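Local coordinates for glycoside Hydrolase (Bacteroides uniformis, PDB 5TA0), which probably hydrolyses agarose and its oligosaccharides as a family 86 glycoside hydrolase of a human gut bacterium, at residues Ser218-Ala230 and Ala262-Met275. Numbering follows the deposited sequence.
Sequences SITKLFEFHSTIA and ARWKQFIDIAGKDM. With SO4 (sulfate ion), chain G.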
loop_
_atom_site.group_PDB
_atom_site.type_symbol
_atom_site.label_atom_id
_atom_site.label_comp_id
_atom_site.label_asym_id
_atom_site.label_seq_id
_atom_site.Cartn_x
_atom_site.Cartn_y
_atom_site.Cartn_z
ATOM N N SER A 218 -1.005 13.767 24.094
ATOM C CA SER A 218 0.316 13.166 23.916
ATOM C C SER A 218 0.405 12.181 22.740
ATOM O O SER A 218 -0.412 11.254 22.604
ATOM C CB SER A 218 0.792 12.475 25.207
ATOM O OG SER A 218 1.887 11.618 24.977
ATOM N N ILE A 219 1.429 12.369 21.915
ATOM C CA ILE A 219 1.698 11.504 20.774
ATOM C C ILE A 219 2.369 10.214 21.254
ATOM O O ILE A 219 1.974 9.100 20.823
ATOM C CB ILE A 219 2.584 12.253 19.761
ATOM C CG1 ILE A 219 1.791 13.384 19.109
ATOM C CG2 ILE A 219 3.175 11.312 18.723
ATOM C CD1 ILE A 219 2.632 14.355 18.312
ATOM N N THR A 220 3.368 10.293 22.128
ATOM C CA THR A 220 4.026 9.080 22.577
ATOM C C THR A 220 3.127 8.167 23.434
ATOM O O THR A 220 3.326 6.947 23.468
ATOM C CB THR A 220 5.375 9.339 23.249
ATOM O OG1 THR A 220 5.222 10.092 24.447
ATOM C CG2 THR A 220 6.327 10.065 22.326
ATOM N N LYS A 221 2.144 8.741 24.125
ATOM C CA LYS A 221 1.175 7.935 24.847
ATOM C C LYS A 221 0.429 6.981 23.899
ATOM O O LYS A 221 0.171 5.834 24.260
ATOM C CB LYS A 221 0.199 8.838 25.588
ATOM C CG LYS A 221 -0.743 8.133 26.540
ATOM C CD LYS A 221 -1.694 9.138 27.188
ATOM C CE LYS A 221 -2.427 8.557 28.367
ATOM N NZ LYS A 221 -3.598 9.406 28.764
ATOM N N LEU A 222 0.073 7.457 22.715
ATOM C CA LEU A 222 -0.554 6.604 21.709
ATOM C C LEU A 222 0.380 5.467 21.296
ATOM O O LEU A 222 -0.038 4.311 21.125
ATOM C CB LEU A 222 -0.938 7.422 20.491
ATOM C CG LEU A 222 -1.226 6.585 19.251
ATOM C CD1 LEU A 222 -2.600 5.941 19.347
ATOM C CD2 LEU A 222 -1.090 7.459 18.026
ATOM N N PHE A 223 1.671 5.772 21.168
ATOM C CA PHE A 223 2.626 4.705 20.834
ATOM C C PHE A 223 2.737 3.655 21.941
ATOM O O PHE A 223 2.748 2.443 21.659
ATOM C CB PHE A 223 3.970 5.327 20.422
ATOM C CG PHE A 223 3.871 6.268 19.270
ATOM C CD1 PHE A 223 2.877 6.141 18.290
ATOM C CD2 PHE A 223 4.776 7.318 19.130
ATOM C CE1 PHE A 223 2.806 7.004 17.233
ATOM C CE2 PHE A 223 4.708 8.186 18.063
ATOM C CZ PHE A 223 3.713 8.033 17.103
ATOM N N GLU A 224 2.813 4.115 23.205
ATOM C CA GLU A 224 2.820 3.212 24.365
ATOM C C GLU A 224 1.569 2.336 24.333
ATOM O O GLU A 224 1.654 1.126 24.546
ATOM C CB GLU A 224 2.874 3.962 25.730
ATOM C CG GLU A 224 4.250 4.493 26.166
ATOM C CD GLU A 224 4.289 5.209 27.532
ATOM O OE1 GLU A 224 3.429 4.944 28.399
ATOM O OE2 GLU A 224 5.174 6.064 27.665
ATOM N N PHE A 225 0.413 2.959 24.067
ATOM C CA PHE A 225 -0.872 2.248 23.957
ATOM C C PHE A 225 -0.781 1.050 23.012
ATOM O O PHE A 225 -1.340 0.002 23.297
ATOM C CB PHE A 225 -1.916 3.278 23.521
ATOM C CG PHE A 225 -3.283 2.755 23.160
ATOM C CD1 PHE A 225 -4.255 2.616 24.136
ATOM C CD2 PHE A 225 -3.650 2.557 21.843
ATOM C CE1 PHE A 225 -5.534 2.214 23.809
ATOM C CE2 PHE A 225 -4.932 2.177 21.520
ATOM C CZ PHE A 225 -5.876 2.008 22.500
ATOM N N HIS A 226 -0.054 1.179 21.914
ATOM C CA HIS A 226 0.089 0.069 20.992
ATOM C C HIS A 226 0.744 -1.165 21.633
ATOM O O HIS A 226 0.308 -2.282 21.392
ATOM C CB HIS A 226 0.872 0.469 19.736
ATOM C CG HIS A 226 0.039 1.182 18.714
ATOM N ND1 HIS A 226 -0.446 2.457 18.874
ATOM C CD2 HIS A 226 -0.417 0.767 17.510
ATOM C CE1 HIS A 226 -1.173 2.791 17.820
ATOM N NE2 HIS A 226 -1.153 1.792 16.964
ATOM N N SER A 227 1.788 -0.978 22.428
ATOM C CA SER A 227 2.411 -2.125 23.118
ATOM C C SER A 227 1.422 -2.792 24.062
ATOM O O SER A 227 1.332 -4.010 24.120
ATOM C CB SER A 227 3.630 -1.674 23.894
ATOM O OG SER A 227 4.660 -1.225 23.016
ATOM N N THR A 228 0.650 -1.974 24.778
ATOM C CA THR A 228 -0.328 -2.520 25.715
ATOM C C THR A 228 -1.437 -3.277 24.988
ATOM O O THR A 228 -1.838 -4.368 25.409
ATOM C CB THR A 228 -0.854 -1.398 26.599
ATOM O OG1 THR A 228 0.262 -0.891 27.370
ATOM C CG2 THR A 228 -1.961 -1.889 27.556
ATOM N N ILE A 229 -1.930 -2.738 23.874
ATOM C CA ILE A 229 -2.943 -3.446 23.097
ATOM C C ILE A 229 -2.405 -4.782 22.575
ATOM O O ILE A 229 -3.075 -5.811 22.684
ATOM C CB ILE A 229 -3.523 -2.603 21.938
ATOM C CG1 ILE A 229 -4.179 -1.316 22.459
ATOM C CG2 ILE A 229 -4.522 -3.415 21.128
ATOM C CD1 ILE A 229 -5.279 -1.470 23.485
ATOM N N ALA A 230 -1.193 -4.773 22.030
ATOM C CA ALA A 230 -0.614 -5.997 21.502
ATOM C C ALA A 230 -0.541 -7.061 22.598
ATOM O O ALA A 230 -0.889 -8.240 22.365
ATOM C CB ALA A 230 0.751 -5.723 20.896
ATOM N N ALA A 262 9.223 13.176 15.737
ATOM C CA ALA A 262 8.199 13.123 16.784
ATOM C C ALA A 262 7.246 11.931 16.684
ATOM O O ALA A 262 6.599 11.587 17.664
ATOM C CB ALA A 262 7.377 14.402 16.752
ATOM N N ARG A 263 7.150 11.335 15.488
ATOM C CA ARG A 263 6.099 10.365 15.186
ATOM C C ARG A 263 6.705 8.996 14.854
ATOM O O ARG A 263 6.988 8.239 15.783
ATOM C CB ARG A 263 5.141 10.927 14.143
ATOM C CG ARG A 263 4.458 12.192 14.611
ATOM C CD ARG A 263 3.437 12.623 13.607
ATOM N NE ARG A 263 2.887 13.925 13.950
ATOM C CZ ARG A 263 1.681 14.358 13.595
ATOM N NH1 ARG A 263 0.823 13.584 12.958
ATOM N NH2 ARG A 263 1.300 15.587 13.943
ATOM N N TRP A 264 6.937 8.681 13.581
ATOM C CA TRP A 264 7.465 7.346 13.231
ATOM C C TRP A 264 8.765 6.964 13.941
ATOM O O TRP A 264 8.923 5.805 14.357
ATOM C CB TRP A 264 7.539 7.117 11.701
ATOM C CG TRP A 264 6.284 6.428 11.230
ATOM C CD1 TRP A 264 5.143 7.016 10.773
ATOM C CD2 TRP A 264 6.016 5.039 11.316
ATOM N NE1 TRP A 264 4.185 6.057 10.501
ATOM C CE2 TRP A 264 4.695 4.838 10.844
ATOM C CE3 TRP A 264 6.781 3.928 11.695
ATOM C CZ2 TRP A 264 4.096 3.585 10.835
ATOM C CZ3 TRP A 264 6.182 2.680 11.662
ATOM C CH2 TRP A 264 4.862 2.522 11.220
ATOM N N LYS A 265 9.689 7.911 14.119
ATOM C CA LYS A 265 10.904 7.601 14.873
ATOM C C LYS A 265 10.553 7.102 16.286
ATOM O O LYS A 265 11.079 6.088 16.752
ATOM C CB LYS A 265 11.848 8.810 14.923
ATOM C CG LYS A 265 13.206 8.549 15.594
ATOM C CD LYS A 265 13.176 9.065 17.037
ATOM C CE LYS A 265 14.527 9.332 17.715
ATOM N NZ LYS A 265 15.329 8.155 18.077
ATOM N N GLN A 266 9.692 7.844 16.979
ATOM C CA GLN A 266 9.269 7.482 18.321
ATOM C C GLN A 266 8.463 6.208 18.369
ATOM O O GLN A 266 8.603 5.433 19.317
ATOM C CB GLN A 266 8.464 8.622 18.977
ATOM C CG GLN A 266 9.186 9.958 19.094
ATOM C CD GLN A 266 10.509 9.870 19.820
ATOM O OE1 GLN A 266 10.660 9.132 20.796
ATOM N NE2 GLN A 266 11.493 10.589 19.313
ATOM N N PHE A 267 7.596 5.978 17.372
ATOM C CA PHE A 267 6.827 4.751 17.360
ATOM C C PHE A 267 7.742 3.517 17.234
ATOM O O PHE A 267 7.597 2.545 17.968
ATOM C CB PHE A 267 5.807 4.754 16.233
ATOM C CG PHE A 267 4.986 3.497 16.152
ATOM C CD1 PHE A 267 4.109 3.134 17.153
ATOM C CD2 PHE A 267 5.078 2.668 15.045
ATOM C CE1 PHE A 267 3.324 1.993 17.059
ATOM C CE2 PHE A 267 4.319 1.512 14.959
ATOM C CZ PHE A 267 3.446 1.171 15.949
ATOM N N ILE A 268 8.742 3.605 16.351
ATOM C CA ILE A 268 9.703 2.523 16.223
ATOM C C ILE A 268 10.458 2.351 17.542
ATOM O O ILE A 268 10.632 1.209 17.990
ATOM C CB ILE A 268 10.633 2.767 15.010
ATOM C CG1 ILE A 268 9.813 2.612 13.708
ATOM C CG2 ILE A 268 11.856 1.869 15.032
ATOM C CD1 ILE A 268 10.508 3.111 12.453
ATOM N N ASP A 269 10.893 3.463 18.153
ATOM C CA ASP A 269 11.658 3.371 19.402
ATOM C C ASP A 269 10.855 2.804 20.568
ATOM O O ASP A 269 11.395 2.090 21.394
ATOM C CB ASP A 269 12.173 4.745 19.813
ATOM C CG ASP A 269 13.285 5.272 18.931
ATOM O OD1 ASP A 269 13.819 4.542 18.062
ATOM O OD2 ASP A 269 13.629 6.459 19.083
ATOM N N ILE A 270 9.573 3.128 20.625
ATOM C CA ILE A 270 8.720 2.755 21.766
ATOM C C ILE A 270 8.066 1.396 21.604
ATOM O O ILE A 270 8.117 0.562 22.518
ATOM C CB ILE A 270 7.646 3.827 21.993
ATOM C CG1 ILE A 270 8.298 5.117 22.491
ATOM C CG2 ILE A 270 6.582 3.381 22.993
ATOM C CD1 ILE A 270 7.376 6.318 22.322
ATOM N N ALA A 271 7.444 1.172 20.441
ATOM C CA ALA A 271 6.569 0.018 20.234
ATOM C C ALA A 271 7.078 -0.901 19.123
ATOM O O ALA A 271 6.502 -1.970 18.941
ATOM C CB ALA A 271 5.171 0.508 19.909
ATOM N N GLY A 272 8.103 -0.514 18.370
ATOM C CA GLY A 272 8.500 -1.312 17.213
ATOM C C GLY A 272 8.772 -2.773 17.500
ATOM O O GLY A 272 8.356 -3.658 16.764
ATOM N N LYS A 273 9.472 -3.022 18.589
ATOM C CA LYS A 273 9.797 -4.384 19.001
ATOM C C LYS A 273 8.575 -5.227 19.343
ATOM O O LYS A 273 8.674 -6.451 19.339
ATOM C CB LYS A 273 10.769 -4.369 20.205
ATOM C CG LYS A 273 10.159 -3.859 21.503
ATOM C CD LYS A 273 11.152 -3.678 22.654
ATOM C CE LYS A 273 10.438 -3.408 23.980
ATOM N NZ LYS A 273 9.321 -2.405 23.924
ATOM N N ASP A 274 7.455 -4.584 19.667
ATOM C CA ASP A 274 6.233 -5.276 20.042
ATOM C C ASP A 274 5.262 -5.476 18.884
ATOM O O ASP A 274 4.277 -6.189 19.035
ATOM C CB ASP A 274 5.538 -4.495 21.170
ATOM C CG ASP A 274 6.417 -4.335 22.391
ATOM O OD1 ASP A 274 7.102 -5.315 22.778
ATOM O OD2 ASP A 274 6.424 -3.218 22.952
ATOM N N MET A 275 5.528 -4.859 17.742
ATOM C CA MET A 275 4.657 -4.973 16.574
ATOM C C MET A 275 5.124 -6.122 15.687
ATOM O O MET A 275 6.322 -6.252 15.387
ATOM C CB MET A 275 4.669 -3.688 15.774
ATOM C CG MET A 275 4.117 -2.444 16.502
ATOM S SD MET A 275 2.388 -2.529 17.048
ATOM C CE MET A 275 2.591 -3.120 18.735
HETATM S S SO4 G . -3.310 12.639 27.383
HETATM O O1 SO4 G . -3.798 11.587 26.414
HETATM O O2 SO4 G . -2.093 13.294 26.794
HETATM O O3 SO4 G . -4.372 13.668 27.635
HETATM O O4 SO4 G . -2.845 12.055 28.692
HETATM O O HOH W 1 6.021 0.466 24.892
#
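F223 reaches from helix 219-230 across to helix 264-271 and lays its ring against F267. Its CB sits between CD1 of F267 and CD1 of I270. CG stands beside CA and CD1 of F267, and CD1 of F223 comes within 3.4 Å of CD1 of F267. Further along, CE2 of F223 meets the backbone O of R263 at 3.2 Å, and CZ at the tip lies against the same carbonyl. One face is filled by CB of F267, 3.7 Å from the ring centroid and almost on the normal, a CH-pi contact; I219 O lies over the centre of the opposite face. F267 turns an edge to F223 in an offset edge-to-face pair, planes at 60°, and to the face of H226, nearly perpendicular, because its CG lies opposite the backbone N (chi1 179°). The two helices follow successive strands, 197-199 and 242-247, of the eight-stranded parallel beta/alpha barrel, and their segment axes come within 8.8 Å at a crossing angle of -36°. H226 is held by a nearly straight bond from ND1 to L222 O (2.9 Å), which lies in the imidazole plane. Farther on, S227 OG donates to D274 OD2 at 2.7 Å, on the anti side of the carboxylate; K273 NZ salt-bridges that oxygen from above the plane. A water donates to both S227 OG and I270 O, bridging the helices.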